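Local structure of oxidoreductase, NAD-binding/iron-sulfur cluster-binding protein (Nitratireductor pacificus pht-3B, 6ZXU) at residues P193-G196 and G200-Q203; E108-S113 and H142-A147; E417-Y422 and H481-H486. The protein is a catabolic reductive dehalogenase that binds cobalamin and two 4Fe-4S clusters, which are expected to supply electrons for removing halogen from its organohalide substrates. All coordinates share one frame; numbering follows the deposited sequence.

Interaction 1 of 3, residues P193-G196 and G200-Q203; sequences PARG and GDAQ
Arg195 meets Asp201 in an end-on salt bridge that uses two nitrogens on one oxygen. NH2 of Arg195 lies 2.8 Å from OD1 of Asp201, and NH1 of Arg195 is 3.0 Å from the same OD1. The acceptor sits near the guanidinium plane, but the two flat groups are turned 55° apart: NH2 comes on the syn side of OD1, whereas NH1 approaches from above the carboxylate plane. A chi1 of -172° sets CG of Asp201 opposite the backbone N, and the carboxylate is thereby presented to Arg195.

A hydrogen bond within the strand fixes the guanidinium further, NH1 of Arg195 reaching the carbonyl O of Gly196 at 2.6 Å. NH1 therefore serves two acceptors.

Van der Waals contact comes from Gln203, whose amide leans over one guanidinium face at 32° to it, CD of Gln203 standing 3.8 Å from CZ of Arg195. The adjacent NH2 of Arg195 and NE2 of Gln203 are both donors and form no bond.

Arg195 belongs to strand 194-198, outermost in a four-stranded antiparallel sheet, and is backbone-bonded to Thr238. The contact is a local salt bridge that ties this edge strand to the loop leading into helix 206-212.

Interaction 2 of 3, residues E108-S113 and H142-A147; sequences ENLKAS and HALVFA
Leu110 and Leu144 form a buried, apolar helix-on-sheet contact: helix 103-116 rests against strand 142-149, an inner strand of a four-stranded antiparallel sheet. No hydrogen bond joins the two segments, their nearest alpha carbons, those of Lys111 and Leu144, stand 7.8 Å apart, and the contact buries a modest 127 Å².

The centre of the contact is the branch carbon of one leucine against the methyl fork of the other. CG of Leu110 is 3.9 Å from CD2 of Leu144 and 4.2 Å from CD1 of Leu144, so the fork is applied to the middle of the helix side chain. With its CG anti to the backbone N (chi1 -178°), Leu144 extends out of the sheet and presents both methyls to the helix. Tyr186 of helix 168-190 touches Leu110, and Leu183 of the same helix touches Leu144, so a second helix shares this layer.

Lys111 adds a lighter touch through its aliphatic stem, CG of Lys111 lying 4.4 Å from CD1 of Leu144. The stem also rests on Val122 and Ile124 of neighbouring strand 121-126, while NZ is led away to a salt bridge with Asp246.

Within the helix, the carbonyl O of Asn109 takes two bonds from Ser113, one turn later. OG of Ser113 is 2.8 Å from it and N of Ser113 3.0 Å, the two donors reaching the oxygen from opposite faces of its plane. The hydroxyl thus donates its proton within its own helix, and the serine side chain also lies against Leu183 of helix 168-190.

Hydrophobic residues of helices 103-116 and 168-190 thus meet residues of one antiparallel sheet, as in layered alpha+beta domains.

Interaction 3 of 3, residues E417-Y422 and H481-H486; sequences EAYHDY and HSEVIH
Tyr419 and Glu483 are brought together by contrasting torsions. Tyr419 has its CG between the backbone N and the carbonyl carbon (chi1 45°), which carries the ring toward the other loop, while Glu483 runs straight out beyond CG (chi2 -179°) to meet it. Both loops flank an antiparallel four-stranded sheet in the cobalamin-binding part of the fold; the loop 417-422 leads into strand 422-429, and the loop 481-486 contributes Ser482, Val484, Ile485 and His486 to the cobalamin pocket.

The cross-link is a single short hydrogen bond, the phenol OH of Tyr419 donating to OE1 of Glu483 at 2.5 Å. The donor arrives on the anti side of the carboxylate, 19° out of its plane. The oxygen also lies close to the ring edge, OE1 of Glu483 being 3.2 Å from CE2 of Tyr419, and CB of Glu483 is 3.5 Å from the phenol OH of Tyr419. Because OE1 also receives a salt bridge from NE of Arg361, tyrosine and arginine together would limit rotation of the carboxylate. A phenylalanine in place of Tyr419 would remove the hydroxyl, and would probably leave OE1 of Glu483 without its tyrosine partner, held from the Arg361 side, and the two loops without the hydrogen bond between them.

The edge of the tyrosine ring stands over the face of the neighbouring His420 imidazole, CD1 of Tyr419 lying 3.4 Å above that plane, over its centre. His420 itself is pinned by Thr520 and Ser473.

Beyond Glu483 the loop reaches the cofactor. The backbone N of His486 bonds cobalamin, Val484 O makes a weak bond to it, and the backbone of Glu483 pairs with that of Tyr406, itself a cobalamin-binding residue. The His486 imidazole is held within the loop as well, its NE2 donating to OG of Ser482 at 3.2 Å.

How the interactions relate
The three contacts follow one another along the chain without interleaving: interaction 2 closes before interaction 1 opens, and interaction 3 comes last. Interactions 1 and 2 lie near each other without touching, their centres 14 Å and their nearest atoms about 7 Å apart, and both draw on the antiparallel sheet 121-126, 142-149, 232-239, 194-198, one at an outer strand and the other at an inner strand. Interaction 3 joins loops that flank a second sheet, 394-399, 422-429, 514-521, 474-477, its centre 37 Å from that of interaction 1 and 38 Å from that of interaction 2. Both sheets share the strand order 1-2-4-3, consistent with two related halves, of which the later one carries the bound cobalamin beside interaction 3.

Interaction 1 of 3, residues P193-G196 and G200-Q203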
ATOM      1  N   PRO A 193      15.954 -17.497 -14.964  1.00 26.26           N
ATOM      2  CA  PRO A 193      16.456 -16.223 -15.439  1.00 28.70           C
ATOM      3  C   PRO A 193      15.390 -15.362 -16.060  1.00 25.09           C
ATOM      4  O   PRO A 193      14.468 -15.837 -16.733  1.00 28.19           O
ATOM      5  CB  PRO A 193      17.485 -16.629 -16.502  1.00 30.17           C
ATOM      6  CG  PRO A 193      17.985 -17.942 -15.978  1.00 30.57           C
ATOM      7  CD  PRO A 193      16.766 -18.624 -15.471  1.00 31.20           C
ATOM      8  N   ALA A 194      15.467 -14.096 -15.776  1.00 24.39           N
ATOM      9  CA  ALA A 194      14.454 -13.089 -16.188  1.00 22.82           C
ATOM     10  C   ALA A 194      15.009 -11.701 -16.096  1.00 20.27           C
ATOM     11  O   ALA A 194      15.854 -11.391 -15.223  1.00 22.91           O
ATOM     12  CB  ALA A 194      13.231 -13.225 -15.293  1.00 25.67           C
ATOM     13  N   ARG A 195      14.631 -10.894 -17.017  1.00 19.03           N
ATOM     14  CA  ARG A 195      15.171  -9.568 -17.139  1.00 21.56           C
ATOM     15  C   ARG A 195      14.016  -8.593 -17.399  1.00 23.01           C
ATOM     16  O   ARG A 195      13.106  -8.879 -18.206  1.00 19.83           O
ATOM     17  CB  ARG A 195      16.142  -9.535 -18.302  1.00 26.31           C
ATOM     18  CG  ARG A 195      16.589  -8.183 -18.818  1.00 27.28           C
ATOM     19  CD  ARG A 195      17.405  -7.438 -17.840  1.00 29.89           C
ATOM     20  NE  ARG A 195      18.402  -6.537 -18.430  1.00 31.18           N
ATOM     21  CZ  ARG A 195      18.228  -5.318 -18.908  1.00 33.27           C
ATOM     22  NH1 ARG A 195      17.058  -4.695 -18.974  1.00 29.24           N
ATOM     23  NH2 ARG A 195      19.318  -4.660 -19.359  1.00 36.08           N
ATOM     24  N   GLY A 196      14.013  -7.443 -16.701  1.00 22.41           N
ATOM     25  CA  GLY A 196      13.015  -6.425 -16.869  1.00 19.85           C
ATOM     26  C   GLY A 196      13.479  -5.388 -17.848  1.00 19.76           C
ATOM     27  O   GLY A 196      14.684  -5.172 -18.028  1.00 19.69           O
ATOM     28  N   GLY A 200      13.674   3.389 -20.343  1.00 29.14           N
ATOM     29  CA  GLY A 200      14.958   3.762 -19.853  1.00 29.97           C
ATOM     30  C   GLY A 200      16.065   2.720 -19.930  1.00 32.79           C
ATOM     31  O   GLY A 200      17.236   3.102 -19.911  1.00 40.01           O
ATOM     32  N   ASP A 201      15.724   1.435 -20.101  1.00 30.89           N
ATOM     33  CA  ASP A 201      16.683   0.366 -20.227  1.00 30.51           C
ATOM     34  C   ASP A 201      15.961  -0.840 -20.769  1.00 29.76           C
ATOM     35  O   ASP A 201      15.332  -1.604 -20.013  1.00 27.68           O
ATOM     36  CB  ASP A 201      17.307   0.035 -18.858  1.00 35.07           C
ATOM     37  CG  ASP A 201      18.490  -0.979 -18.939  1.00 42.76           C
ATOM     38  OD1 ASP A 201      18.339  -2.057 -19.525  1.00 48.48           O
ATOM     39  OD2 ASP A 201      19.596  -0.691 -18.397  1.00 45.62           O
ATOM     40  N   ALA A 202      16.101  -1.040 -22.066  1.00 31.81           N
ATOM     41  CA  ALA A 202      15.399  -2.152 -22.755  1.00 34.83           C
ATOM     42  C   ALA A 202      16.372  -2.847 -23.721  1.00 31.39           C
ATOM     43  O   ALA A 202      17.073  -2.191 -24.445  1.00 35.25           O
ATOM     44  CB  ALA A 202      14.179  -1.612 -23.513  1.00 28.40           C
ATOM     45  N   GLN A 203      16.337  -4.162 -23.733  1.00 30.27           N
ATOM     46  CA  GLN A 203      17.029  -5.015 -24.743  1.00 31.48           C
ATOM     47  C   GLN A 203      16.104  -5.559 -25.835  1.00 35.89           C
ATOM     48  O   GLN A 203      16.514  -6.408 -26.578  1.00 36.40           O
ATOM     49  CB  GLN A 203      17.699  -6.201 -24.047  1.00 31.38           C
ATOM     50  CG  GLN A 203      18.674  -5.792 -22.952  1.00 34.84           C
ATOM     51  CD  GLN A 203      19.137  -6.984 -22.170  1.00 39.67           C
ATOM     52  OE1 GLN A 203      18.427  -8.018 -22.039  1.00 37.02           O
ATOM     53  NE2 GLN A 203      20.340  -6.881 -21.649  1.00 40.84           N
TER

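Interaction 2 of 3, residues E108-S113 and H142-A147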
ATOM      1  N   GLU A 108      -1.402 -17.207 -15.504  1.00 21.10           N
ATOM      2  CA  GLU A 108      -2.396 -16.605 -14.579  1.00 23.01           C
ATOM      3  C   GLU A 108      -1.706 -15.948 -13.396  1.00 21.05           C
ATOM      4  O   GLU A 108      -1.947 -14.784 -13.098  1.00 23.20           O
ATOM      5  CB  GLU A 108      -3.387 -17.660 -14.083  1.00 21.67           C
ATOM      6  CG  GLU A 108      -4.269 -18.153 -15.260  1.00 26.33           C
ATOM      7  CD  GLU A 108      -5.024 -19.441 -14.978  1.00 33.41           C
ATOM      8  OE1 GLU A 108      -4.906 -20.005 -13.831  1.00 36.64           O
ATOM      9  OE2 GLU A 108      -5.760 -19.865 -15.916  1.00 38.44           O
ATOM     10  N   ASN A 109      -0.832 -16.682 -12.748  1.00 22.32           N
ATOM     11  CA  ASN A 109      -0.114 -16.188 -11.558  1.00 20.71           C
ATOM     12  C   ASN A 109       0.692 -14.958 -11.808  1.00 20.78           C
ATOM     13  O   ASN A 109       0.701 -14.045 -11.023  1.00 21.21           O
ATOM     14  CB  ASN A 109       0.716 -17.286 -10.960  1.00 22.72           C
ATOM     15  CG  ASN A 109       1.682 -16.776  -9.914  1.00 20.06           C
ATOM     16  OD1 ASN A 109       2.826 -16.485 -10.233  1.00 17.56           O
ATOM     17  ND2 ASN A 109       1.216 -16.714  -8.659  1.00 18.00           N
ATOM     18  N   LEU A 110       1.381 -14.920 -12.924  1.00 19.64           N
ATOM     19  CA  LEU A 110       2.239 -13.808 -13.191  1.00 20.62           C
ATOM     20  C   LEU A 110       1.433 -12.576 -13.631  1.00 22.69           C
ATOM     21  O   LEU A 110       1.788 -11.445 -13.333  1.00 16.32           O
ATOM     22  CB  LEU A 110       3.240 -14.211 -14.236  1.00 21.46           C
ATOM     23  CG  LEU A 110       4.496 -13.440 -14.405  1.00 24.38           C
ATOM     24  CD1 LEU A 110       5.274 -13.330 -13.111  1.00 20.59           C
ATOM     25  CD2 LEU A 110       5.351 -14.084 -15.530  1.00 24.56           C
ATOM     26  N   LYS A 111       0.347 -12.796 -14.377  1.00 19.09           N
ATOM     27  CA  LYS A 111      -0.580 -11.700 -14.691  1.00 20.32           C
ATOM     28  C   LYS A 111      -1.262 -11.134 -13.457  1.00 15.27           C
ATOM     29  O   LYS A 111      -1.337  -9.965 -13.296  1.00 16.30           O
ATOM     30  CB  LYS A 111      -1.669 -12.177 -15.649  1.00 21.79           C
ATOM     31  CG  LYS A 111      -1.213 -12.356 -17.068  1.00 23.69           C
ATOM     32  CD  LYS A 111      -2.419 -12.918 -17.864  1.00 29.96           C
ATOM     33  CE  LYS A 111      -2.388 -12.370 -19.247  1.00 35.41           C
ATOM     34  NZ  LYS A 111      -3.525 -13.027 -19.966  1.00 39.30           N
ATOM     35  N   ALA A 112      -1.672 -12.005 -12.550  1.00 17.58           N
ATOM     36  CA  ALA A 112      -2.246 -11.585 -11.278  1.00 15.38           C
ATOM     37  C   ALA A 112      -1.227 -10.824 -10.420  1.00 18.32           C
ATOM     38  O   ALA A 112      -1.585  -9.858  -9.724  1.00 16.77           O
ATOM     39  CB  ALA A 112      -2.772 -12.788 -10.511  1.00 15.44           C
ATOM     40  N   SER A 113       0.027 -11.162 -10.557  1.00 16.42           N
ATOM     41  CA  SER A 113       1.107 -10.462  -9.864  1.00 17.98           C
ATOM     42  C   SER A 113       1.240  -9.076 -10.380  1.00 18.34           C
ATOM     43  O   SER A 113       1.462  -8.164  -9.581  1.00 18.66           O
ATOM     44  CB  SER A 113       2.453 -11.211  -9.981  1.00 16.40           C
ATOM     45  OG  SER A 113       2.411 -12.511  -9.439  1.00 19.96           O
ATOM     46  N   HIS A 142       9.806 -15.994 -23.757  1.00 26.63           N
ATOM     47  CA  HIS A 142       8.553 -15.374 -23.425  1.00 24.77           C
ATOM     48  C   HIS A 142       8.711 -14.005 -22.843  1.00 27.27           C
ATOM     49  O   HIS A 142       9.736 -13.703 -22.236  1.00 21.23           O
ATOM     50  CB  HIS A 142       7.793 -16.285 -22.463  1.00 24.85           C
ATOM     51  CG  HIS A 142       7.322 -17.554 -23.104  1.00 31.56           C
ATOM     52  ND1 HIS A 142       8.109 -18.703 -23.137  1.00 35.79           N
ATOM     53  CD2 HIS A 142       6.146 -17.878 -23.714  1.00 31.55           C
ATOM     54  CE1 HIS A 142       7.434 -19.677 -23.739  1.00 36.82           C
ATOM     55  NE2 HIS A 142       6.235 -19.207 -24.077  1.00 33.84           N
ATOM     56  N   ALA A 143       7.679 -13.178 -23.062  1.00 25.02           N
ATOM     57  CA  ALA A 143       7.611 -11.870 -22.558  1.00 21.76           C
ATOM     58  C   ALA A 143       6.239 -11.665 -21.840  1.00 24.24           C
ATOM     59  O   ALA A 143       5.171 -11.942 -22.398  1.00 21.75           O
ATOM     60  CB  ALA A 143       7.789 -10.864 -23.631  1.00 21.49           C
ATOM     61  N   LEU A 144       6.314 -11.236 -20.576  1.00 21.67           N
ATOM     62  CA  LEU A 144       5.193 -10.563 -19.880  1.00 21.65           C
ATOM     63  C   LEU A 144       5.234  -9.098 -20.178  1.00 21.93           C
ATOM     64  O   LEU A 144       6.197  -8.448 -19.857  1.00 22.00           O
ATOM     65  CB  LEU A 144       5.288 -10.791 -18.405  1.00 22.22           C
ATOM     66  CG  LEU A 144       4.151 -10.172 -17.600  1.00 27.48           C
ATOM     67  CD1 LEU A 144       2.993 -11.088 -17.523  1.00 22.88           C
ATOM     68  CD2 LEU A 144       4.682  -9.972 -16.203  1.00 36.65           C
ATOM     69  N   VAL A 145       4.159  -8.575 -20.818  1.00 19.44           N
ATOM     70  CA  VAL A 145       4.116  -7.208 -21.238  1.00 18.09           C
ATOM     71  C   VAL A 145       2.998  -6.545 -20.432  1.00 19.02           C
ATOM     72  O   VAL A 145       1.935  -7.142 -20.244  1.00 18.47           O
ATOM     73  CB  VAL A 145       3.803  -7.068 -22.732  1.00 18.80           C
ATOM     74  CG1 VAL A 145       3.991  -5.658 -23.204  1.00 21.16           C
ATOM     75  CG2 VAL A 145       4.707  -8.008 -23.548  1.00 22.73           C
ATOM     76  N   PHE A 146       3.262  -5.361 -19.923  1.00 16.94           N
ATOM     77  CA  PHE A 146       2.261  -4.620 -19.159  1.00 16.48           C
ATOM     78  C   PHE A 146       2.319  -3.164 -19.449  1.00 17.93           C
ATOM     79  O   PHE A 146       3.358  -2.632 -19.823  1.00 19.44           O
ATOM     80  CB  PHE A 146       2.351  -4.899 -17.695  1.00 16.62           C
ATOM     81  CG  PHE A 146       3.644  -4.464 -17.100  1.00 18.21           C
ATOM     82  CD1 PHE A 146       3.802  -3.116 -16.719  1.00 20.99           C
ATOM     83  CD2 PHE A 146       4.654  -5.356 -16.864  1.00 20.24           C
ATOM     84  CE1 PHE A 146       4.975  -2.715 -16.124  1.00 21.47           C
ATOM     85  CE2 PHE A 146       5.878  -4.927 -16.321  1.00 23.55           C
ATOM     86  CZ  PHE A 146       6.047  -3.592 -15.972  1.00 21.09           C
ATOM     87  N   ALA A 147       1.171  -2.497 -19.324  1.00 17.77           N
ATOM     88  CA  ALA A 147       1.040  -1.055 -19.547  1.00 19.07           C
ATOM     89  C   ALA A 147       0.624  -0.448 -18.201  1.00 19.77           C
ATOM     90  O   ALA A 147      -0.119  -1.040 -17.402  1.00 20.55           O
ATOM     91  CB  ALA A 147       0.025  -0.708 -20.590  1.00 20.27           C
TER

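Interaction 3 of 3, residues E417-Y422 and H481-H486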
ATOM      1  N   GLU A 417      15.628  15.244  16.811  1.00 22.20           N
ATOM      2  CA  GLU A 417      15.037  16.550  16.919  1.00 26.82           C
ATOM      3  C   GLU A 417      13.750  16.589  16.155  1.00 21.19           C
ATOM      4  O   GLU A 417      13.574  15.866  15.161  1.00 22.69           O
ATOM      5  CB  GLU A 417      15.950  17.627  16.312  1.00 32.67           C
ATOM      6  CG  GLU A 417      17.315  17.735  17.022  1.00 41.75           C
ATOM      7  CD  GLU A 417      17.208  17.973  18.525  1.00 52.86           C
ATOM      8  OE1 GLU A 417      17.941  17.258  19.322  1.00 58.74           O
ATOM      9  OE2 GLU A 417      16.370  18.876  18.898  1.00 64.52           O
ATOM     10  N   ALA A 418      12.843  17.420  16.584  1.00 20.92           N
ATOM     11  CA  ALA A 418      11.647  17.711  15.782  1.00 20.90           C
ATOM     12  C   ALA A 418      11.995  18.688  14.648  1.00 23.84           C
ATOM     13  O   ALA A 418      11.645  19.865  14.714  1.00 23.38           O
ATOM     14  CB  ALA A 418      10.528  18.254  16.680  1.00 22.09           C
ATOM     15  N   TYR A 419      12.608  18.206  13.584  1.00 20.33           N
ATOM     16  CA  TYR A 419      13.227  19.081  12.638  1.00 19.44           C
ATOM     17  C   TYR A 419      12.347  19.721  11.588  1.00 22.56           C
ATOM     18  O   TYR A 419      12.773  20.678  10.958  1.00 20.90           O
ATOM     19  CB  TYR A 419      14.457  18.377  12.020  1.00 21.03           C
ATOM     20  CG  TYR A 419      14.198  16.932  11.619  1.00 19.53           C
ATOM     21  CD1 TYR A 419      13.458  16.638  10.505  1.00 20.13           C
ATOM     22  CD2 TYR A 419      14.727  15.897  12.359  1.00 19.55           C
ATOM     23  CE1 TYR A 419      13.204  15.311  10.124  1.00 20.03           C
ATOM     24  CE2 TYR A 419      14.515  14.596  12.015  1.00 22.08           C
ATOM     25  CZ  TYR A 419      13.721  14.298  10.883  1.00 22.03           C
ATOM     26  OH  TYR A 419      13.566  12.973  10.490  1.00 19.89           O
ATOM     27  N   HIS A 420      11.113  19.239  11.333  1.00 19.61           N
ATOM     28  CA  HIS A 420      10.263  19.788  10.340  1.00 18.38           C
ATOM     29  C   HIS A 420       8.907  20.170  10.958  1.00 19.21           C
ATOM     30  O   HIS A 420       8.455  19.578  11.900  1.00 20.77           O
ATOM     31  CB  HIS A 420       9.974  18.814   9.210  1.00 17.21           C
ATOM     32  CG  HIS A 420      11.128  18.525   8.340  1.00 18.31           C
ATOM     33  ND1 HIS A 420      11.386  17.275   7.844  1.00 18.13           N
ATOM     34  CD2 HIS A 420      12.148  19.311   7.914  1.00 18.79           C
ATOM     35  CE1 HIS A 420      12.511  17.302   7.145  1.00 18.60           C
ATOM     36  NE2 HIS A 420      12.982  18.532   7.182  1.00 18.36           N
ATOM     37  N   ASP A 421       8.243  21.103  10.320  1.00 18.53           N
ATOM     38  CA  ASP A 421       6.972  21.669  10.787  1.00 20.34           C
ATOM     39  C   ASP A 421       5.722  20.930  10.429  1.00 18.32           C
ATOM     40  O   ASP A 421       4.756  21.033  11.126  1.00 16.88           O
ATOM     41  CB  ASP A 421       6.859  23.068  10.194  1.00 22.55           C
ATOM     42  CG  ASP A 421       7.870  24.103  10.847  1.00 31.39           C
ATOM     43  OD1 ASP A 421       8.313  23.856  11.988  1.00 29.51           O
ATOM     44  OD2 ASP A 421       8.227  25.111  10.146  1.00 33.20           O
ATOM     45  N   TYR A 422       5.713  20.248   9.274  1.00 17.33           N
ATOM     46  CA  TYR A 422       4.512  19.630   8.755  1.00 17.23           C
ATOM     47  C   TYR A 422       4.735  18.164   8.411  1.00 16.58           C
ATOM     48  O   TYR A 422       5.840  17.757   8.117  1.00 15.99           O
ATOM     49  CB  TYR A 422       4.021  20.349   7.495  1.00 19.09           C
ATOM     50  CG  TYR A 422       3.674  21.786   7.684  1.00 22.41           C
ATOM     51  CD1 TYR A 422       2.455  22.141   8.267  1.00 26.10           C
ATOM     52  CD2 TYR A 422       4.625  22.796   7.432  1.00 26.24           C
ATOM     53  CE1 TYR A 422       2.140  23.453   8.522  1.00 28.53           C
ATOM     54  CE2 TYR A 422       4.324  24.112   7.691  1.00 30.11           C
ATOM     55  CZ  TYR A 422       3.094  24.422   8.213  1.00 28.32           C
ATOM     56  OH  TYR A 422       2.757  25.697   8.456  1.00 33.72           O
ATOM     57  N   HIS A 481      12.918   2.983   7.489  1.00 19.94           N
ATOM     58  CA  HIS A 481      13.497   4.017   8.316  1.00 18.73           C
ATOM     59  C   HIS A 481      12.559   5.162   8.504  1.00 15.11           C
ATOM     60  O   HIS A 481      12.331   5.957   7.589  1.00 14.16           O
ATOM     61  CB  HIS A 481      14.800   4.510   7.673  1.00 19.26           C
ATOM     62  CG  HIS A 481      15.607   5.386   8.576  1.00 23.47           C
ATOM     63  ND1 HIS A 481      15.255   6.690   8.874  1.00 22.18           N
ATOM     64  CD2 HIS A 481      16.728   5.131   9.265  1.00 25.09           C
ATOM     65  CE1 HIS A 481      16.141   7.196   9.703  1.00 27.73           C
ATOM     66  NE2 HIS A 481      17.041   6.264   9.957  1.00 25.39           N
ATOM     67  N   SER A 482      11.963   5.236   9.686  1.00 14.90           N
ATOM     68  CA  SER A 482      11.134   6.388  10.075  1.00 14.20           C
ATOM     69  C   SER A 482      11.708   7.022  11.307  1.00 14.16           C
ATOM     70  O   SER A 482      12.124   6.313  12.252  1.00 13.78           O
ATOM     71  CB  SER A 482       9.686   5.984  10.419  1.00 15.03           C
ATOM     72  OG  SER A 482       8.946   5.591   9.291  1.00 24.46           O
ATOM     73  N   GLU A 483      11.584   8.329  11.389  1.00 14.83           N
ATOM     74  CA  GLU A 483      11.826   9.039  12.637  1.00 14.57           C
ATOM     75  C   GLU A 483      10.555   9.565  13.329  1.00 15.84           C
ATOM     76  O   GLU A 483      10.639  10.227  14.342  1.00 13.97           O
ATOM     77  CB  GLU A 483      12.871  10.105  12.391  1.00 14.81           C
ATOM     78  CG  GLU A 483      14.199   9.396  12.173  1.00 18.09           C
ATOM     79  CD  GLU A 483      15.416  10.314  11.935  1.00 21.79           C
ATOM     80  OE1 GLU A 483      15.269  11.498  11.638  1.00 20.25           O
ATOM     81  OE2 GLU A 483      16.535   9.788  12.023  1.00 24.32           O
ATOM     82  N   VAL A 484       9.360   9.315  12.730  1.00 13.05           N
ATOM     83  CA  VAL A 484       8.093   9.713  13.300  1.00 14.22           C
ATOM     84  C   VAL A 484       7.220   8.463  13.449  1.00 15.76           C
ATOM     85  O   VAL A 484       7.379   7.516  12.707  1.00 14.42           O
ATOM     86  CB  VAL A 484       7.339  10.761  12.488  1.00 16.13           C
ATOM     87  CG1 VAL A 484       8.197  11.984  12.305  1.00 17.27           C
ATOM     88  CG2 VAL A 484       6.864  10.254  11.146  1.00 16.31           C
ATOM     89  N   ILE A 485       6.354   8.483  14.452  1.00 15.27           N
ATOM     90  CA  ILE A 485       5.300   7.492  14.594  1.00 15.26           C
ATOM     91  C   ILE A 485       4.132   7.901  13.722  1.00 13.48           C
ATOM     92  O   ILE A 485       3.583   9.012  13.868  1.00 13.79           O
ATOM     93  CB  ILE A 485       4.898   7.360  16.028  1.00 15.74           C
ATOM     94  CG1 ILE A 485       6.164   7.138  16.852  1.00 18.40           C
ATOM     95  CG2 ILE A 485       3.872   6.253  16.192  1.00 17.30           C
ATOM     96  CD1 ILE A 485       5.978   7.498  18.313  1.00 21.04           C
ATOM     97  N   HIS A 486       3.705   7.039  12.812  1.00 12.40           N
ATOM     98  CA  HIS A 486       2.722   7.438  11.836  1.00 11.86           C
ATOM     99  C   HIS A 486       1.351   7.625  12.427  1.00 11.86           C
ATOM    100  O   HIS A 486       0.636   8.515  12.014  1.00 13.60           O
ATOM    101  CB  HIS A 486       2.603   6.440  10.697  1.00 14.39           C
ATOM    102  CG  HIS A 486       3.830   6.352   9.841  1.00 15.92           C
ATOM    103  ND1 HIS A 486       3.780   5.960   8.530  1.00 15.80           N
ATOM    104  CD2 HIS A 486       5.119   6.605  10.103  1.00 16.14           C
ATOM    105  CE1 HIS A 486       5.003   5.959   8.019  1.00 16.11           C
ATOM    106  NE2 HIS A 486       5.838   6.297   8.966  1.00 16.05           N
TER